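Local structure of imelysin (Bacteroides ovatus ATCC 8483, 3OYV) at residues Q319-S322 with D323-W326; P18-A21 with S22-N26; Y98-K102 with A103-E107. The protein is probably an outer-membrane imelysin-like protein, a putative metal-binding peptidase of a family implicated in bacterial iron uptake. All coordinates share one frame; numbering follows the deposited sequence. Where two conformers were deposited one is given.

In the fold
From the N terminus, contact 2 (18-21 with 22-26) comes first and leads the chain into helix 21-47. Contact 3 (98-102 with 103-107) follows, turning the end of helix 71-102 into helix 106-111. Contact 1 (319-322 with 323-326) lies far along the sequence, where the short helix 319-323 runs out into a loop. Each closes one local turn; the three stand in series and none nests or crosses. Contacts 1 and 2 nevertheless meet in space, their centres about 9 Å apart: side chains of S22 and N26 hydrogen-bond the carbonyls of S322 and W321, tying the start of helix 21-47 to the short helix 319-323. Contact 3 stays apart, its nearest atoms about 20 Å from contact 2.

Contact 1 (Q319-S322 with D323-W326)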
ATOM      1  N   GLN A 319       0.127 -10.083 -30.545  1.00 13.13           N
ATOM      2  CA  GLN A 319      -0.568 -11.279 -30.982  0.60 14.21           C
ATOM      3  C   GLN A 319      -0.332 -12.423 -29.996  1.00 12.57           C
ATOM      4  O   GLN A 319      -1.201 -13.270 -29.804  1.00 13.46           O
ATOM      5  CB  GLN A 319      -0.140 -11.668 -32.404  0.60 16.34           C
ATOM      6  CG  GLN A 319      -1.072 -12.648 -33.085  0.60 20.29           C
ATOM      7  CD  GLN A 319      -2.432 -12.056 -33.411  0.60 22.97           C
ATOM      8  OE1 GLN A 319      -2.524 -10.990 -34.010  0.60 28.67           O
ATOM      9  NE2 GLN A 319      -3.494 -12.746 -33.015  0.60 20.38           N
ATOM     10  N   SER A 320       0.839 -12.459 -29.339  1.00 12.10           N
ATOM     11  CA  SER A 320       1.143 -13.554 -28.427  1.00 11.90           C
ATOM     12  C   SER A 320       0.179 -13.568 -27.248  1.00 11.81           C
ATOM     13  O   SER A 320      -0.338 -14.612 -26.872  1.00 12.78           O
ATOM     14  CB  SER A 320       2.600 -13.510 -27.912  1.00 13.54           C
ATOM     15  OG  SER A 320       2.824 -12.337 -27.147  1.00 16.67           O
ATOM     16  N   TRP A 321      -0.071 -12.401 -26.644  1.00 11.64           N
ATOM     17  CA  TRP A 321      -1.026 -12.354 -25.527  1.00 11.62           C
ATOM     18  C   TRP A 321      -2.465 -12.553 -26.012  1.00 12.86           C
ATOM     19  O   TRP A 321      -3.298 -13.058 -25.276  1.00 13.59           O
ATOM     20  CB  TRP A 321      -0.883 -11.059 -24.717  1.00 11.57           C
ATOM     21  CG  TRP A 321       0.252 -11.093 -23.758  1.00 12.05           C
ATOM     22  CD1 TRP A 321       1.491 -10.551 -23.929  1.00 13.18           C
ATOM     23  CD2 TRP A 321       0.266 -11.763 -22.501  1.00 11.77           C
ATOM     24  NE1 TRP A 321       2.262 -10.824 -22.826  1.00 13.60           N
ATOM     25  CE2 TRP A 321       1.538 -11.568 -21.938  1.00 11.29           C
ATOM     26  CE3 TRP A 321      -0.686 -12.494 -21.780  1.00 11.09           C
ATOM     27  CZ2 TRP A 321       1.888 -12.101 -20.698  1.00 12.47           C
ATOM     28  CZ3 TRP A 321      -0.334 -13.021 -20.547  1.00 12.99           C
ATOM     29  CH2 TRP A 321       0.940 -12.815 -20.022  1.00 13.44           C
ATOM     30  N   SER A 322      -2.726 -12.209 -27.268  1.00 12.04           N
ATOM     31  CA  SER A 322      -4.066 -12.451 -27.857  1.00 12.99           C
ATOM     32  C   SER A 322      -4.347 -13.928 -28.032  1.00 13.10           C
ATOM     33  O   SER A 322      -5.470 -14.392 -27.868  1.00 14.99           O
ATOM     34  CB  SER A 322      -4.201 -11.754 -29.223  1.00 12.95           C
ATOM     35  OG  SER A 322      -5.537 -11.767 -29.680  1.00 14.73           O
ATOM     36  N   ASP A 323      -3.316 -14.663 -28.424  1.00 13.60           N
ATOM     37  CA  ASP A 323      -3.396 -16.074 -28.813  1.00 13.07           C
ATOM     38  C   ASP A 323      -3.159 -17.054 -27.659  1.00 12.71           C
ATOM     39  O   ASP A 323      -3.358 -18.253 -27.799  1.00 15.15           O
ATOM     40  CB  ASP A 323      -2.330 -16.354 -29.896  1.00 12.89           C
ATOM     41  CG  ASP A 323      -2.642 -15.730 -31.236  1.00 15.16           C
ATOM     42  OD1 ASP A 323      -3.825 -15.360 -31.525  1.00 17.01           O
ATOM     43  OD2 ASP A 323      -1.660 -15.641 -32.030  1.00 15.79           O
ATOM     44  N   LEU A 324      -2.759 -16.550 -26.487  1.00 12.62           N
ATOM     45  CA  LEU A 324      -2.447 -17.400 -25.350  1.00 12.99           C
ATOM     46  C   LEU A 324      -3.649 -18.240 -24.912  1.00 13.79           C
ATOM     47  O   LEU A 324      -4.773 -17.725 -24.828  1.00 15.42           O
ATOM     48  CB  LEU A 324      -1.975 -16.543 -24.162  1.00 13.09           C
ATOM     49  CG  LEU A 324      -1.694 -17.252 -22.857  1.00 13.38           C
ATOM     50  CD1 LEU A 324      -0.471 -18.160 -22.940  1.00 15.29           C
ATOM     51  CD2 LEU A 324      -1.529 -16.206 -21.730  1.00 14.41           C
ATOM     52  N   GLU A 325      -3.365 -19.503 -24.600  0.60 13.05           N
ATOM     53  CA  GLU A 325      -4.324 -20.423 -23.989  0.60 16.74           C
ATOM     54  C   GLU A 325      -3.800 -20.803 -22.601  0.60 17.07           C
ATOM     55  O   GLU A 325      -2.584 -20.823 -22.381  0.60 18.98           O
ATOM     56  CB  GLU A 325      -4.511 -21.666 -24.866  0.60 17.49           C
ATOM     57  CG  GLU A 325      -5.081 -21.364 -26.241  0.60 20.93           C
ATOM     58  CD  GLU A 325      -5.033 -22.548 -27.221  0.60 26.96           C
ATOM     59  OE1 GLU A 325      -5.035 -23.714 -26.771  0.60 34.53           O
ATOM     60  OE2 GLU A 325      -5.000 -22.300 -28.451  0.60 29.19           O
ATOM     61  N   TRP A 326      -4.703 -20.980 -21.631  1.00 19.20           N
ATOM     62  CA  TRP A 326      -4.283 -21.365 -20.266  1.00 19.32           C
ATOM     63  C   TRP A 326      -4.361 -22.875 -19.942  1.00 21.33           C
ATOM     64  O   TRP A 326      -5.211 -23.583 -20.490  1.00 22.76           O
ATOM     65  CB  TRP A 326      -5.103 -20.562 -19.252  1.00 21.01           C
ATOM     66  CG  TRP A 326      -4.907 -19.091 -19.406  1.00 19.41           C
ATOM     67  CD1 TRP A 326      -5.479 -18.307 -20.350  1.00 21.18           C
ATOM     68  CD2 TRP A 326      -4.100 -18.221 -18.587  1.00 16.69           C
ATOM     69  NE1 TRP A 326      -5.091 -16.988 -20.181  1.00 18.90           N
ATOM     70  CE2 TRP A 326      -4.232 -16.915 -19.114  1.00 16.09           C
ATOM     71  CE3 TRP A 326      -3.334 -18.401 -17.439  1.00 17.98           C
ATOM     72  CZ2 TRP A 326      -3.593 -15.817 -18.552  1.00 15.98           C
ATOM     73  CZ3 TRP A 326      -2.656 -17.305 -16.903  1.00 19.48           C
ATOM     74  CH2 TRP A 326      -2.813 -16.040 -17.437  1.00 18.76           C
TER
HETATM   75  O   HOH W   1      -6.570 -16.493 -26.346  1.00 31.86           O
HETATM   76  O   HOH W   2      -6.803 -14.191 -30.637  1.00 40.43           O
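Q319 and D323 meet one helical turn apart, through both backbone and side chains. The amide N of D323 donates to Q319 O at 2.9 Å. Alongside this bond the glutamine side chain starts with CG anti to its main-chain N (chi1 -164°) and then bends at chi2, which swings NE2 back to D323 OD1 at 3.0 Å with an N-H...O angle of 161°. The acceptor lies in the glutamine amide plane, whereas the donor reaches the carboxylate from above, 40° out of its plane. Q319 was modelled in two conformers, so this side-chain link describes one of them. D323 OD1 also receives a weak bond from a water hydrogen-bonded to S322 OG.

The i to i+4 backbone bond spans the short helix; at L324 the chain takes up extended backbone angles and continues as a loop. A second water spans this exit, donating to S322 O at 2.8 Å and to L324 O at 2.7 Å.

On the apolar side, W321 and L324 run side by side. The methyl CD2 of L324 lies 3.6 Å from W321 CZ3, approaching the indole obliquely, and also sits over one face of the W326 ring, so that one methyl serves two indoles. Helix 21-47 borders both aromatic groups: W321 packs edge-to-face with Y27, while W326 bonds through NE1 to N26 OD1 and forms a cation-pi contact with R29.

Contact 2 (P18-A21 with S22-N26)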
ATOM      1  N   PRO A  18     -12.763  -4.609 -29.578  1.00 16.06           N
ATOM      2  CA  PRO A  18     -12.842  -6.023 -29.954  1.00 17.36           C
ATOM      3  C   PRO A  18     -11.488  -6.601 -30.380  1.00 14.90           C
ATOM      4  O   PRO A  18     -11.197  -7.766 -30.138  1.00 14.15           O
ATOM      5  CB  PRO A  18     -13.813  -6.020 -31.143  1.00 18.47           C
ATOM      6  CG  PRO A  18     -14.688  -4.814 -30.861  1.00 19.77           C
ATOM      7  CD  PRO A  18     -13.768  -3.779 -30.281  1.00 18.10           C
ATOM      8  N   GLU A  19     -10.657  -5.783 -31.000  1.00 15.00           N
ATOM      9  CA  GLU A  19      -9.409  -6.264 -31.563  1.00 15.31           C
ATOM     10  C   GLU A  19      -8.342  -6.495 -30.498  1.00 14.89           C
ATOM     11  O   GLU A  19      -7.477  -7.339 -30.689  1.00 16.36           O
ATOM     12  CB  GLU A  19      -8.912  -5.281 -32.617  1.00 17.44           C
ATOM     13  CG  GLU A  19      -9.681  -5.362 -33.926  1.00 22.44           C
ATOM     14  CD  GLU A  19     -11.063  -4.710 -33.849  1.00 27.55           C
ATOM     15  OE1 GLU A  19     -11.263  -3.758 -33.028  1.00 28.00           O
ATOM     16  OE2 GLU A  19     -11.945  -5.159 -34.631  1.00 31.57           O
ATOM     17  N   ASN A  20      -8.374  -5.764 -29.375  1.00 13.41           N
ATOM     18  CA  ASN A  20      -7.397  -6.006 -28.299  1.00 13.12           C
ATOM     19  C   ASN A  20      -8.000  -6.744 -27.109  1.00 11.94           C
ATOM     20  O   ASN A  20      -7.292  -7.042 -26.145  1.00 11.38           O
ATOM     21  CB  ASN A  20      -6.674  -4.734 -27.846  1.00 11.96           C
ATOM     22  CG  ASN A  20      -7.606  -3.704 -27.265  1.00 12.58           C
ATOM     23  OD1 ASN A  20      -8.611  -4.054 -26.648  1.00 14.06           O
ATOM     24  ND2 ASN A  20      -7.247  -2.418 -27.400  1.00 17.33           N
ATOM     25  N   ALA A  21      -9.274  -7.150 -27.212  1.00 11.30           N
ATOM     26  CA  ALA A  21      -9.980  -7.695 -26.057  1.00 12.59           C
ATOM     27  C   ALA A  21      -9.340  -8.982 -25.554  1.00 12.06           C
ATOM     28  O   ALA A  21      -9.231  -9.196 -24.359  1.00 11.02           O
ATOM     29  CB  ALA A  21     -11.437  -7.954 -26.418  1.00 14.04           C
ATOM     30  N   SER A  22      -8.891  -9.870 -26.449  1.00 11.40           N
ATOM     31  CA  SER A  22      -8.343 -11.134 -25.995  0.70 10.69           C
ATOM     32  C   SER A  22      -7.055 -10.922 -25.219  1.00 11.29           C
ATOM     33  O   SER A  22      -6.868 -11.479 -24.139  1.00 11.16           O
ATOM     34  CB  SER A  22      -8.080 -12.067 -27.175  0.70 11.05           C
ATOM     35  OG  SER A  22      -7.621 -13.292 -26.689  0.70 11.54           O
ATOM     36  N   SER A  23      -6.174 -10.081 -25.742  1.00 10.60           N
ATOM     37  CA  SER A  23      -4.935  -9.746 -25.030  0.50 10.34           C
ATOM     38  C   SER A  23      -5.249  -9.077 -23.687  1.00 11.34           C
ATOM     39  O   SER A  23      -4.615  -9.351 -22.680  1.00 11.04           O
ATOM     40  CB  SER A  23      -4.066  -8.803 -25.867  0.50 11.07           C
ATOM     41  OG  SER A  23      -3.581  -9.443 -27.039  0.50  8.30           O
ATOM     42  N   TRP A  24      -6.237  -8.184 -23.690  1.00 11.26           N
ATOM     43  CA  TRP A  24      -6.637  -7.466 -22.470  1.00 10.74           C
ATOM     44  C   TRP A  24      -7.102  -8.464 -21.404  1.00 11.45           C
ATOM     45  O   TRP A  24      -6.677  -8.400 -20.240  1.00 10.89           O
ATOM     46  CB  TRP A  24      -7.751  -6.475 -22.793  1.00 11.55           C
ATOM     47  CG  TRP A  24      -7.846  -5.285 -21.901  1.00 11.10           C
ATOM     48  CD1 TRP A  24      -8.147  -5.258 -20.571  1.00 12.74           C
ATOM     49  CD2 TRP A  24      -7.648  -3.935 -22.296  1.00 12.66           C
ATOM     50  NE1 TRP A  24      -8.150  -3.966 -20.118  1.00 12.96           N
ATOM     51  CE2 TRP A  24      -7.858  -3.126 -21.159  1.00 12.75           C
ATOM     52  CE3 TRP A  24      -7.312  -3.323 -23.505  1.00 13.50           C
ATOM     53  CZ2 TRP A  24      -7.740  -1.745 -21.201  1.00 14.33           C
ATOM     54  CZ3 TRP A  24      -7.215  -1.973 -23.539  1.00 16.61           C
ATOM     55  CH2 TRP A  24      -7.401  -1.190 -22.386  1.00 16.30           C
ATOM     56  N   HIS A  25      -7.939  -9.420 -21.796  1.00 10.47           N
ATOM     57  CA  HIS A  25      -8.408 -10.471 -20.876  1.00 10.74           C
ATOM     58  C   HIS A  25      -7.252 -11.266 -20.317  1.00 10.43           C
ATOM     59  O   HIS A  25      -7.142 -11.485 -19.094  1.00 11.01           O
ATOM     60  CB  HIS A  25      -9.373 -11.429 -21.581  1.00 12.06           C
ATOM     61  CG  HIS A  25     -10.636 -10.766 -22.079  1.00 12.64           C
ATOM     62  ND1 HIS A  25     -11.489 -11.370 -22.988  1.00 13.72           N
ATOM     63  CD2 HIS A  25     -11.154  -9.534 -21.857  1.00 13.14           C
ATOM     64  CE1 HIS A  25     -12.501 -10.562 -23.252  1.00 13.50           C
ATOM     65  NE2 HIS A  25     -12.331  -9.448 -22.569  1.00 15.78           N
ATOM     66  N   ASN A  26      -6.417 -11.781 -21.216  1.00 10.55           N
ATOM     67  CA  ASN A  26      -5.311 -12.611 -20.795  1.00 10.51           C
ATOM     68  C   ASN A  26      -4.313 -11.885 -19.889  1.00  9.43           C
ATOM     69  O   ASN A  26      -3.804 -12.475 -18.919  1.00 11.00           O
ATOM     70  CB  ASN A  26      -4.613 -13.184 -22.023  1.00 11.10           C
ATOM     71  CG  ASN A  26      -5.434 -14.301 -22.680  1.00 12.89           C
ATOM     72  OD1 ASN A  26      -6.143 -15.030 -21.992  1.00 14.81           O
ATOM     73  ND2 ASN A  26      -5.304 -14.453 -24.009  1.00 14.61           N
TER
HETATM   74  O   HOH W   3      -9.245  -9.696 -29.371  1.00 16.44           O
HETATM   75  O   HOH W   4      -6.360  -9.328 -28.690  1.00 13.11           O
HETATM   76  O   HOH W   5      -4.289  -7.455 -29.352  1.00 16.79           O
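The amide of N20 and the indole of W24 lie side by side and point the same way, their planes inclined by 46°. N20 OD1 comes within 3.5 Å of W24 CE3, meeting the ring obliquely, while ND2 is 3.9 Å from CZ3. Two torsions set up this alignment: N20 holds CG between its own N and carbonyl carbon (chi1 62°), and W24 turns its ring back along the first turn with CG anti to N. Polar bonds fix both groups from outside the pair. N20 OD1 accepts from T17 N and ND2 donates to D15 O, while W24 NE1 reaches L350 O.

In the backbone, W24 N donates to N20 O at 2.9 Å, the first of the i to i+4 bonds that build helix 21-47 here. The next, from H25 N to A21 O, is equally short and straighter, with an N-H...O angle of 166°.

H25 is turned quite differently from W24. Its ring folds back over the acceptor of its own backbone bond, so that A21 O lies 3.1 Å above one imidazole face, offset toward the rim. The carbonyl oxygen therefore faces the flat side of the ring, and the side-chain hydrogen bond is made elsewhere, between NE2 and Y16 OH.

Amides in the opening turn find partners in solvent. One water accepts from S22 N at 2.9 Å and donates to P18 O; another accepts from S23 N at 3.0 Å and donates to E19 O. The chemistry implies a helix start satisfied partly by water, with the carbonyls of the preceding loop receiving the other ends of those bridges.

Contact 3 (Y98-K102 with A103-E107); sequences YNLYK and AGNTE
Y101 lays the face of its phenol ring against T106, five residues on. Its CB starts out pointing away from 103-107, but CG stands anti to the main-chain N (chi1 -166°), and from there the ring runs back alongside T106, one face toward its methyl. CG and CD1 are each near T106 CG2, CD2 is about equally far from CB and CG2, and CE2 lies 3.7 Å from T106 CB. On the other side of the ring CE1 is 3.8 Å from T106 CG2, and further out CZ is 3.7 Å from CG2. The methyl is centred on the face: T106 CG2 stands 3.6 Å from the ring centroid, 5° off the normal, which defines a CH-pi contact.

A Schellman motif brings the threonine round. N105 N donates to L100 O at 2.9 Å, and G104 N donates to Y101 O, also at 2.9 Å, though from well above the carbonyl plane. G104 permits this reversal with its positive phi of 95°. N105 then forms the centre of an inverse gamma turn, with a weak bond from T106 N to G104 O.

The turn lies at the surface between consecutive helices. L100, at the end of helix 71-102, packs on E108 and A109 of helix 106-111; Y101 touches A109 and L110 of that helix and I186 and P187 of a loop, while Y98 leans on helix 189-214.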
ATOM      1  N   TYR A  98       4.330  17.622  -7.033  1.00 11.89           N
ATOM      2  CA  TYR A  98       4.315  19.044  -6.702  1.00 11.66           C
ATOM      3  C   TYR A  98       5.570  19.762  -7.197  1.00 10.83           C
ATOM      4  O   TYR A  98       5.470  20.799  -7.859  1.00 12.50           O
ATOM      5  CB  TYR A  98       4.154  19.216  -5.162  1.00 13.00           C
ATOM      6  CG  TYR A  98       4.153  20.669  -4.768  1.00 12.37           C
ATOM      7  CD1 TYR A  98       2.986  21.439  -4.874  1.00 12.10           C
ATOM      8  CD2 TYR A  98       5.334  21.311  -4.324  1.00 11.92           C
ATOM      9  CE1 TYR A  98       2.983  22.806  -4.581  1.00 13.86           C
ATOM     10  CE2 TYR A  98       5.330  22.673  -4.028  1.00 14.27           C
ATOM     11  CZ  TYR A  98       4.165  23.404  -4.145  1.00 13.97           C
ATOM     12  OH  TYR A  98       4.151  24.750  -3.845  1.00 18.74           O
ATOM     13  N   ASN A  99       6.741  19.209  -6.927  1.00 12.64           N
ATOM     14  CA  ASN A  99       7.973  19.901  -7.334  1.00 12.13           C
ATOM     15  C   ASN A  99       8.125  19.920  -8.859  1.00 13.08           C
ATOM     16  O   ASN A  99       8.534  20.934  -9.431  1.00 14.15           O
ATOM     17  CB  ASN A  99       9.180  19.278  -6.668  1.00 13.32           C
ATOM     18  CG  ASN A  99       9.218  19.572  -5.201  1.00 15.33           C
ATOM     19  OD1 ASN A  99       8.754  20.617  -4.755  1.00 18.80           O
ATOM     20  ND2 ASN A  99       9.750  18.636  -4.436  1.00 20.33           N
ATOM     21  N   LEU A 100       7.782  18.819  -9.533  1.00 12.48           N
ATOM     22  CA  LEU A 100       7.751  18.850 -11.007  1.00 11.89           C
ATOM     23  C   LEU A 100       6.839  19.982 -11.519  1.00 11.67           C
ATOM     24  O   LEU A 100       7.212  20.745 -12.429  1.00 12.86           O
ATOM     25  CB  LEU A 100       7.238  17.513 -11.562  1.00 12.54           C
ATOM     26  CG  LEU A 100       8.182  16.337 -11.543  1.00 14.58           C
ATOM     27  CD1 LEU A 100       7.453  14.995 -11.769  1.00 14.61           C
ATOM     28  CD2 LEU A 100       9.347  16.539 -12.547  1.00 17.25           C
ATOM     29  N   TYR A 101       5.656  20.114 -10.946  1.00 11.19           N
ATOM     30  CA  TYR A 101       4.671  21.054 -11.413  1.00 11.39           C
ATOM     31  C   TYR A 101       5.217  22.469 -11.221  1.00 12.14           C
ATOM     32  O   TYR A 101       5.151  23.308 -12.143  1.00 12.77           O
ATOM     33  CB  TYR A 101       3.348  20.871 -10.661  1.00 11.08           C
ATOM     34  CG  TYR A 101       2.212  21.576 -11.320  1.00 11.21           C
ATOM     35  CD1 TYR A 101       2.076  22.978 -11.276  1.00 12.38           C
ATOM     36  CD2 TYR A 101       1.272  20.856 -12.070  1.00 11.26           C
ATOM     37  CE1 TYR A 101       1.039  23.599 -11.915  1.00 13.04           C
ATOM     38  CE2 TYR A 101       0.254  21.490 -12.713  1.00 11.16           C
ATOM     39  CZ  TYR A 101       0.125  22.841 -12.644  1.00 12.04           C
ATOM     40  OH  TYR A 101      -0.927  23.480 -13.299  1.00 13.23           O
ATOM     41  N   LYS A 102       5.737  22.757 -10.027  1.00 12.65           N
ATOM     42  CA  LYS A 102       6.208  24.120  -9.738  1.00 13.80           C
ATOM     43  C   LYS A 102       7.400  24.515 -10.607  1.00 13.73           C
ATOM     44  O   LYS A 102       7.599  25.724 -10.829  1.00 16.77           O
ATOM     45  CB  LYS A 102       6.549  24.264  -8.270  1.00 13.88           C
ATOM     46  CG  LYS A 102       5.379  24.072  -7.308  1.00 15.54           C
ATOM     47  CD  LYS A 102       4.178  24.942  -7.586  1.00 17.34           C
ATOM     48  CE  LYS A 102       4.448  26.411  -7.414  1.00 17.72           C
ATOM     49  NZ  LYS A 102       3.157  27.176  -7.502  1.00 19.77           N
ATOM     50  N   ALA A 103       8.184  23.528 -11.065  1.00 12.99           N
ATOM     51  CA  ALA A 103       9.299  23.759 -11.987  1.00 14.54           C
ATOM     52  C   ALA A 103       8.862  23.994 -13.438  1.00 15.29           C
ATOM     53  O   ALA A 103       9.721  24.231 -14.298  1.00 17.15           O
ATOM     54  CB  ALA A 103      10.255  22.609 -11.945  1.00 14.99           C
ATOM     55  N   GLY A 104       7.564  23.879 -13.699  1.00 13.79           N
ATOM     56  CA  GLY A 104       6.998  24.075 -15.035  1.00 13.11           C
ATOM     57  C   GLY A 104       6.825  22.769 -15.793  1.00 13.13           C
ATOM     58  O   GLY A 104       6.316  22.778 -16.927  1.00 14.16           O
ATOM     59  N   ASN A 105       7.233  21.639 -15.191  1.00 12.49           N
ATOM     60  CA  ASN A 105       7.074  20.312 -15.828  1.00 12.49           C
ATOM     61  C   ASN A 105       5.710  19.740 -15.479  1.00 11.64           C
ATOM     62  O   ASN A 105       5.574  18.684 -14.828  1.00 11.96           O
ATOM     63  CB  ASN A 105       8.192  19.379 -15.403  1.00 14.07           C
ATOM     64  CG  ASN A 105       9.551  19.921 -15.771  1.00 18.13           C
ATOM     65  OD1 ASN A 105      10.478  20.001 -14.939  1.00 24.21           O
ATOM     66  ND2 ASN A 105       9.682  20.309 -17.015  1.00 19.44           N
ATOM     67  N   THR A 106       4.681  20.457 -15.906  1.00 11.34           N
ATOM     68  CA  THR A 106       3.345  20.237 -15.402  1.00 11.69           C
ATOM     69  C   THR A 106       2.733  18.944 -15.926  1.00 11.04           C
ATOM     70  O   THR A 106       1.949  18.298 -15.236  1.00 12.84           O
ATOM     71  CB  THR A 106       2.444  21.429 -15.706  1.00 11.38           C
ATOM     72  OG1 THR A 106       2.399  21.631 -17.111  1.00 12.95           O
ATOM     73  CG2 THR A 106       2.968  22.730 -15.039  1.00 13.11           C
ATOM     74  N   GLU A 107       3.022  18.607 -17.174  1.00 12.03           N
ATOM     75  CA  GLU A 107       2.468  17.362 -17.736  1.00 11.22           C
ATOM     76  C   GLU A 107       3.183  16.137 -17.161  1.00 11.79           C
ATOM     77  O   GLU A 107       2.526  15.138 -16.817  1.00 13.94           O
ATOM     78  CB  GLU A 107       2.482  17.411 -19.252  1.00 11.89           C
ATOM     79  CG  GLU A 107       1.566  18.525 -19.766  1.00 12.96           C
ATOM     80  CD  GLU A 107       0.099  18.346 -19.449  1.00 15.95           C
ATOM     81  OE1 GLU A 107      -0.415  17.217 -19.635  1.00 18.20           O
ATOM     82  OE2 GLU A 107      -0.529  19.335 -19.032  1.00 18.72           O
TER